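Local coordinates for protein LYND (Lyngbya aestuarii, PDB 4V1T) that probably acts as an ATP-dependent YcaO-family heterocyclase, cyclising cysteine residues of a cyanobactin precursor peptide to thiazolines, at residues D461-N466 with S742-G747; V752-K755 with E761-T764. One frame throughout, in Å; residues are numbered along the deposited sequence.

Interaction 1: residues D461-N466 with S742-G747; sequences DGQYAN and SRFGEG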
# COMPACT_ATOMS: atom_id res chain seq x y z
N ASP B 461 46.26 -18.99 -15.56
CA ASP B 461 47.24 -18.43 -16.49
C ASP B 461 46.81 -18.66 -17.93
O ASP B 461 46.96 -17.77 -18.78
CB ASP B 461 48.63 -19.04 -16.27
CG ASP B 461 49.25 -18.62 -14.96
OD1 ASP B 461 49.04 -17.46 -14.53
OD2 ASP B 461 49.96 -19.45 -14.35
N GLY B 462 46.29 -19.85 -18.22
CA GLY B 462 45.78 -20.17 -19.54
C GLY B 462 44.63 -19.26 -19.93
O GLY B 462 44.53 -18.81 -21.07
N GLN B 463 43.75 -18.98 -18.98
CA GLN B 463 42.59 -18.13 -19.24
C GLN B 463 43.03 -16.73 -19.65
O GLN B 463 42.48 -16.16 -20.60
CB GLN B 463 41.68 -18.05 -18.02
CG GLN B 463 40.74 -19.24 -17.87
CD GLN B 463 39.85 -19.09 -16.66
OE1 GLN B 463 40.32 -19.14 -15.53
NE2 GLN B 463 38.57 -18.88 -16.89
N TYR B 464 44.01 -16.19 -18.94
CA TYR B 464 44.53 -14.87 -19.24
C TYR B 464 45.20 -14.83 -20.62
O TYR B 464 44.96 -13.92 -21.40
CB TYR B 464 45.54 -14.43 -18.19
CG TYR B 464 44.94 -13.77 -16.97
CD1 TYR B 464 44.09 -12.68 -17.09
CD2 TYR B 464 45.26 -14.21 -15.69
CE1 TYR B 464 43.56 -12.05 -15.98
CE2 TYR B 464 44.72 -13.59 -14.57
CZ TYR B 464 43.87 -12.51 -14.73
OH TYR B 464 43.35 -11.88 -13.63
N ALA B 465 46.03 -15.83 -20.90
CA ALA B 465 46.76 -15.89 -22.15
C ALA B 465 45.83 -15.95 -23.36
O ALA B 465 46.10 -15.31 -24.38
CB ALA B 465 47.69 -17.09 -22.16
N ASN B 466 44.75 -16.71 -23.24
CA ASN B 466 43.82 -16.93 -24.34
C ASN B 466 42.54 -16.12 -24.19
O ASN B 466 41.53 -16.42 -24.83
CB ASN B 466 43.49 -18.42 -24.46
CG ASN B 466 44.74 -19.28 -24.55
OD1 ASN B 466 45.67 -18.96 -25.28
ND2 ASN B 466 44.78 -20.36 -23.78
N SER B 742 33.07 -19.17 -14.25
CA SER B 742 34.15 -20.00 -14.79
C SER B 742 35.53 -19.39 -14.57
O SER B 742 36.16 -18.89 -15.51
CB SER B 742 33.92 -20.25 -16.28
OG SER B 742 32.70 -20.96 -16.51
N ARG B 743 36.01 -19.44 -13.33
CA ARG B 743 37.33 -18.92 -12.97
C ARG B 743 38.17 -20.06 -12.40
O ARG B 743 37.94 -20.52 -11.29
CB ARG B 743 37.21 -17.77 -11.97
CG ARG B 743 36.31 -16.65 -12.49
CD ARG B 743 36.21 -15.50 -11.52
NE ARG B 743 35.53 -14.34 -12.07
CZ ARG B 743 35.32 -13.21 -11.39
NH1 ARG B 743 35.73 -13.10 -10.13
NH2 ARG B 743 34.70 -12.19 -11.97
N PHE B 744 39.15 -20.52 -13.18
CA PHE B 744 39.83 -21.78 -12.91
C PHE B 744 41.28 -21.64 -12.47
O PHE B 744 42.10 -22.53 -12.73
CB PHE B 744 39.76 -22.67 -14.16
CG PHE B 744 38.37 -22.94 -14.64
CD1 PHE B 744 37.33 -23.11 -13.73
CD2 PHE B 744 38.09 -23.06 -15.99
CE1 PHE B 744 36.04 -23.35 -14.16
CE2 PHE B 744 36.80 -23.31 -16.43
CZ PHE B 744 35.78 -23.46 -15.52
N GLY B 745 41.59 -20.55 -11.79
CA GLY B 745 42.91 -20.39 -11.19
C GLY B 745 43.10 -21.39 -10.06
O GLY B 745 42.13 -21.91 -9.51
N GLU B 746 44.35 -21.66 -9.72
CA GLU B 746 44.68 -22.63 -8.68
C GLU B 746 44.12 -22.20 -7.32
O GLU B 746 43.91 -21.02 -7.07
CB GLU B 746 46.21 -22.81 -8.58
CG GLU B 746 46.97 -21.59 -8.06
CD GLU B 746 48.48 -21.76 -8.12
OE1 GLU B 746 48.97 -22.77 -8.69
OE2 GLU B 746 49.20 -20.88 -7.61
N GLY B 747 43.86 -23.18 -6.46
CA GLY B 747 43.36 -22.92 -5.12
C GLY B 747 42.25 -23.87 -4.68
O GLY B 747 42.26 -25.06 -4.95

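Interaction 2: residues V752-K755 with E761-T764; sequences VPVK and EPLT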
# COMPACT_ATOMS: atom_id res chain seq x y z
N VAL B 752 39.88 -28.24 -2.23
CA VAL B 752 38.91 -28.56 -1.17
C VAL B 752 38.31 -29.96 -1.33
O VAL B 752 38.24 -30.70 -0.35
CB VAL B 752 37.78 -27.51 -1.10
CG1 VAL B 752 36.72 -27.92 -0.07
CG2 VAL B 752 38.35 -26.15 -0.75
N PRO B 753 37.88 -30.33 -2.56
CA PRO B 753 37.25 -31.65 -2.72
C PRO B 753 38.11 -32.84 -2.31
O PRO B 753 37.56 -33.83 -1.82
CB PRO B 753 36.94 -31.71 -4.22
CG PRO B 753 36.84 -30.29 -4.64
CD PRO B 753 37.84 -29.55 -3.81
N VAL B 754 39.44 -32.77 -2.47
CA VAL B 754 40.28 -33.87 -2.05
C VAL B 754 40.48 -33.84 -0.54
O VAL B 754 40.55 -34.88 0.10
CB VAL B 754 41.66 -33.89 -2.77
CG1 VAL B 754 41.50 -33.53 -4.24
CG2 VAL B 754 42.66 -32.95 -2.09
N LYS B 755 40.57 -32.65 0.02
CA LYS B 755 40.70 -32.50 1.47
C LYS B 755 39.50 -33.10 2.20
O LYS B 755 39.64 -33.65 3.29
CB LYS B 755 40.84 -31.02 1.85
CG LYS B 755 42.26 -30.51 1.93
CD LYS B 755 42.38 -29.40 2.97
CE LYS B 755 43.81 -28.90 3.11
NZ LYS B 755 44.01 -28.10 4.35
N GLU B 761 41.78 -37.70 -6.22
CA GLU B 761 42.79 -36.87 -6.87
C GLU B 761 42.15 -35.58 -7.36
O GLU B 761 40.94 -35.55 -7.58
CB GLU B 761 43.42 -37.61 -8.05
CG GLU B 761 44.03 -38.96 -7.70
CD GLU B 761 45.22 -38.83 -6.77
OE1 GLU B 761 46.13 -38.03 -7.07
OE2 GLU B 761 45.24 -39.55 -5.75
N PRO B 762 42.95 -34.51 -7.51
CA PRO B 762 42.42 -33.26 -8.08
C PRO B 762 42.10 -33.39 -9.56
O PRO B 762 42.70 -34.21 -10.26
CB PRO B 762 43.58 -32.26 -7.88
CG PRO B 762 44.53 -32.91 -6.94
CD PRO B 762 44.37 -34.39 -7.14
N LEU B 763 41.14 -32.60 -10.02
CA LEU B 763 40.90 -32.47 -11.45
C LEU B 763 41.91 -31.49 -12.02
O LEU B 763 42.46 -30.66 -11.29
CB LEU B 763 39.48 -31.99 -11.74
CG LEU B 763 38.33 -32.94 -11.37
CD1 LEU B 763 37.01 -32.22 -11.61
CD2 LEU B 763 38.38 -34.23 -12.16
N THR B 764 42.17 -31.58 -13.32
CA THR B 764 42.96 -30.57 -14.01
C THR B 764 42.02 -29.49 -14.51
O THR B 764 40.80 -29.68 -14.52
CB THR B 764 43.75 -31.16 -15.20
OG1 THR B 764 42.84 -31.65 -16.19
CG2 THR B 764 44.64 -32.30 -14.73

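Interaction 1: residues D461-N466 with S742-G747
Q463 and F744 mark the closest approach of the two backbones, with CA atoms 7.8 Å apart. Q463 sits on the short helix 461-465. The other segment, 742-747, is an irregular loop. The gap is too wide for main chain to meet main chain, and the Q463 side chain bridges it. Its CG lies beside the backbone N, anti to the carbonyl carbon (chi1 -82°), and the chain then runs out extended to the amide. NE2 donates to S742 O at 2.8 Å in a bent bond (146°), and that oxygen lies nearly in the plane of the Q463 amide. OE1 accepts from F744 N at 3.0 Å in an almost straight bond (168° at the hydrogen), although this N-H comes in tilted from the carbonyl plane. The two bonds straddle R743, so the amide grips the loop at main-chain points two residues apart. This pins the chain that links strand 728-733 of the YcaO region to helix 748-755. With a leucine in its place, S742 O and F744 N would probably be left without these mates and the loop held less firmly to the helix. OE1 also lies 3.8 Å from F744 CB. The F744 ring meets Y560 of helix 538-561. S742 OG turns to another partner, D479. R738 takes the carbonyl oxygens of R743 and G745, which fixes the loop further.

Interaction 2: residues V752-K755 with E761-T764
V754 turns CG1 beside its own backbone N and anti to the carbonyl carbon (chi1 -41°), which sends this methyl toward the 761-764 segment. CG2 is left in the crowded position between N and carbonyl carbon. CG1 alone makes the contact. It rests against the peptide link between E761 and P762, 3.7 Å from P762 N and 3.8 Å from E761 C. It also reaches the proline ring, at 4.1 Å from P762 CG and 4.2 Å from P762 CD. The backbones are closest at V754 and E761, where the CA atoms are 6.2 Å apart. The CB of E761 points away from 752-755, and the E761 side chain comes no nearer than 5.9 Å, from its CB to V754 CG1. Its main chain makes the contact.

V754 lies in the last turn of helix 748-755. P753 precedes it and has no N-H to give to the turn before, and the helix is kinked there. After the helix the chain doubles back, and a backbone hydrogen bond joins P753 to L759 on the way. From P762 to T764 it then runs extended, with backbone angles like those of polyproline II. P753 and L763 both touch N561 of helix 538-561, so the helix end and the returning chain share one support.

No hydrogen bond or charge pair crosses between the segments, and together they bury just 84 Å². The contact is a single methyl against a proline ring and its peptide bond, and it depends on shape and van der Waals packing rather than on directed bonds.

In the fold
Interaction 1 closes just before interaction 2 opens along the chain, because 742-747 leads straight into helix 748-755, which carries 752-755. Their centres are about 17 Å apart and their nearest atoms about 5 Å, without touching. Helix 538-561 lies beside both, through Y560 at interaction 1 and L557 and N561 at interaction 2. Interaction 1 is a buried contact between parts far apart in sequence, held by directed polar bonds to main-chain atoms. Interaction 2 is a local surface contact across a five-residue connection, and it is apolar. The centre of interaction 1 is about 37 Å from the centre of the chain and that of interaction 2 about 43 Å, on the same side.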